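Local coordinates for breast cancer anti-estrogen resistance protein 1 (Mus musculus, PDB 5W93) that serves as a docking protein that coordinates tyrosine kinase-based signalling in cell adhesion and migration, and binds the LD1 motif of paxillin through its C-terminal domain, at residues Leu12-Leu15 / Glu16-Glu19. The protein carries 2 engineered substitutions. Sequence-based numbering, arbitrary orientation.
Sequences LFYL and EQAE. Engineered in segment 16-19: Ala18 (natural residue Cys).
Tyr14 and Gln17, three residues apart on one helix, run side by side and point the same way. The Gln17 amide stands nearly upright to the phenol ring, the two planes 83° apart, and brings its oxygen to the ring edge, close to the ring plane, with OE1 3.6 Å from Tyr14 CE1. Beyond CG the Gln17 chain is extended, which carries the amide out alongside the ring. One face of the Tyr14 ring is taken by Phe13, whose CD2 sits 3.6 Å above the plane over the ring centre; Tyr14 CD2 in turn lies at the edge of the Phe13 ring. Gln17 NE2 approaches Phe13 CE2 obliquely at 4.3 Å. All of this belongs to helix 5-37 of the four-helix C-terminal domain, a FAT-like bundle, where Tyr14 also packs on Ile62, Thr65 and Leu66 of helix 42-69. Ala18, an engineered residue replacing cysteine, is buried and meets Leu131 of helix 107-135, as does Leu15. On that flank Leu15 and Glu19 cross at a slant: carboxylate OE2 of Glu19 comes 3.8 Å from Leu15 CD1, while Glu19 CG rests 3.3 Å from Leu15 O. Glu19 also touches Arg128 of helix 107-135. Glu16 has CG anti to its backbone nitrogen (chi1 170°) and CB 3.4 Å from Phe13 O; the chi2 bend turns its carboxylate back towards the Phe13 carbonyl, with OE1 oblique to the ring. Four successive backbone hydrogen bonds, each from the N-H of residue i+4 to the carbonyl of residue i, run through these two turns, the shortest being Ala18 N to Tyr14 O at 2.8 Å.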
ATOM      1  N   LEU A  12      12.978 -11.886  -9.615  1.00 27.24           N
ATOM      2  CA  LEU A  12      14.003 -11.785  -8.576  1.00 28.00           C
ATOM      3  C   LEU A  12      14.406 -10.336  -8.356  1.00 31.54           C
ATOM      4  O   LEU A  12      14.561  -9.898  -7.218  1.00 31.25           O
ATOM      5  CB  LEU A  12      15.245 -12.618  -8.924  1.00 29.31           C
ATOM      6  CG  LEU A  12      15.082 -14.132  -8.820  1.00 36.17           C
ATOM      7  CD1 LEU A  12      16.334 -14.841  -9.367  1.00 36.87           C
ATOM      8  CD2 LEU A  12      14.798 -14.541  -7.374  1.00 39.12           C
ATOM      9  N   PHE A  13      14.571  -9.596  -9.448  1.00 28.77           N
ATOM     10  CA  PHE A  13      14.896  -8.183  -9.365  1.00 27.37           C
ATOM     11  C   PHE A  13      13.802  -7.387  -8.614  1.00 26.28           C
ATOM     12  O   PHE A  13      14.095  -6.623  -7.691  1.00 26.55           O
ATOM     13  CB  PHE A  13      15.084  -7.602 -10.766  1.00 27.36           C
ATOM     14  CG  PHE A  13      15.454  -6.151 -10.762  1.00 28.66           C
ATOM     15  CD1 PHE A  13      16.767  -5.762 -10.519  1.00 34.42           C
ATOM     16  CD2 PHE A  13      14.504  -5.178 -11.013  1.00 26.24           C
ATOM     17  CE1 PHE A  13      17.117  -4.433 -10.511  1.00 33.67           C
ATOM     18  CE2 PHE A  13      14.846  -3.841 -11.002  1.00 30.71           C
ATOM     19  CZ  PHE A  13      16.158  -3.470 -10.748  1.00 32.83           C
ATOM     20  N   TYR A  14      12.549  -7.547  -9.009  1.00 25.37           N
ATOM     21  CA  TYR A  14      11.520  -6.730  -8.369  1.00 25.89           C
ATOM     22  C   TYR A  14      11.148  -7.231  -6.973  1.00 27.36           C
ATOM     23  O   TYR A  14      10.649  -6.453  -6.159  1.00 26.60           O
ATOM     24  CB  TYR A  14      10.292  -6.598  -9.274  1.00 24.82           C
ATOM     25  CG  TYR A  14      10.555  -5.492 -10.272  1.00 28.65           C
ATOM     26  CD1 TYR A  14      10.579  -4.166  -9.866  1.00 27.87           C
ATOM     27  CD2 TYR A  14      10.860  -5.775 -11.592  1.00 24.85           C
ATOM     28  CE1 TYR A  14      10.858  -3.145 -10.762  1.00 27.91           C
ATOM     29  CE2 TYR A  14      11.148  -4.759 -12.499  1.00 27.29           C
ATOM     30  CZ  TYR A  14      11.146  -3.451 -12.079  1.00 32.20           C
ATOM     31  OH  TYR A  14      11.424  -2.444 -12.986  1.00 31.79           O
ATOM     32  N   LEU A  15      11.444  -8.497  -6.675  1.00 29.39           N
ATOM     33  CA  LEU A  15      11.351  -8.992  -5.295  1.00 27.55           C
ATOM     34  C   LEU A  15      12.294  -8.191  -4.400  1.00 31.25           C
ATOM     35  O   LEU A  15      11.933  -7.767  -3.312  1.00 25.51           O
ATOM     36  CB  LEU A  15      11.695 -10.486  -5.212  1.00 29.74           C
ATOM     37  CG  LEU A  15      11.761 -11.111  -3.811  1.00 34.66           C
ATOM     38  CD1 LEU A  15      10.419 -10.945  -3.074  1.00 28.54           C
ATOM     39  CD2 LEU A  15      12.143 -12.595  -3.874  1.00 29.29           C
ATOM     40  N   GLU A  16      13.519  -7.994  -4.874  1.00 33.55           N
ATOM     41  CA  GLU A  16      14.497  -7.205  -4.138  1.00 30.33           C
ATOM     42  C   GLU A  16      14.013  -5.766  -3.925  1.00 26.34           C
ATOM     43  O   GLU A  16      14.169  -5.214  -2.834  1.00 31.02           O
ATOM     44  CB  GLU A  16      15.848  -7.232  -4.870  1.00 31.33           C
ATOM     45  CG  GLU A  16      16.873  -6.252  -4.340  1.00 47.31           C
ATOM     46  CD  GLU A  16      16.717  -4.863  -4.940  1.00 59.80           C
ATOM     47  OE1 GLU A  16      16.712  -4.745  -6.192  1.00 68.22           O
ATOM     48  OE2 GLU A  16      16.570  -3.899  -4.155  1.00 55.39           O
ATOM     49  N   GLN A  17      13.457  -5.154  -4.968  1.00 30.50           N
ATOM     50  CA  GLN A  17      12.913  -3.796  -4.863  1.00 30.44           C
ATOM     51  C   GLN A  17      11.713  -3.739  -3.923  1.00 29.77           C
ATOM     52  O   GLN A  17      11.552  -2.793  -3.158  1.00 32.48           O
ATOM     53  CB  GLN A  17      12.496  -3.267  -6.232  1.00 32.92           C
ATOM     54  CG  GLN A  17      13.431  -2.241  -6.812  1.00 47.23           C
ATOM     55  CD  GLN A  17      12.740  -1.310  -7.785  1.00 48.18           C
ATOM     56  OE1 GLN A  17      11.501  -1.235  -7.834  1.00 42.20           O
ATOM     57  NE2 GLN A  17      13.530  -0.589  -8.563  1.00 44.98           N
ATOM     58  N   ALA A  18      10.859  -4.747  -4.009  1.00 23.79           N
ATOM     59  CA  ALA A  18       9.707  -4.837  -3.112  1.00 27.35           C
ATOM     60  C   ALA A  18      10.159  -4.909  -1.651  1.00 28.31           C
ATOM     61  O   ALA A  18       9.575  -4.258  -0.790  1.00 27.55           O
ATOM     62  CB  ALA A  18       8.859  -6.034  -3.468  1.00 24.31           C
ATOM     63  N   GLU A  19      11.213  -5.681  -1.379  1.00 31.14           N
ATOM     64  CA  GLU A  19      11.695  -5.871  -0.008  1.00 33.90           C
ATOM     65  C   GLU A  19      12.211  -4.553   0.561  1.00 36.28           C
ATOM     66  O   GLU A  19      11.883  -4.187   1.690  1.00 40.87           O
ATOM     67  CB  GLU A  19      12.780  -6.967   0.047  1.00 31.01           C
ATOM     68  CG  GLU A  19      12.188  -8.382  -0.054  1.00 46.05           C
ATOM     69  CD  GLU A  19      13.232  -9.486  -0.217  1.00 64.75           C
ATOM     70  OE1 GLU A  19      14.424  -9.170  -0.418  1.00 74.73           O
ATOM     71  OE2 GLU A  19      12.855 -10.679  -0.149  1.00 66.82           O
TER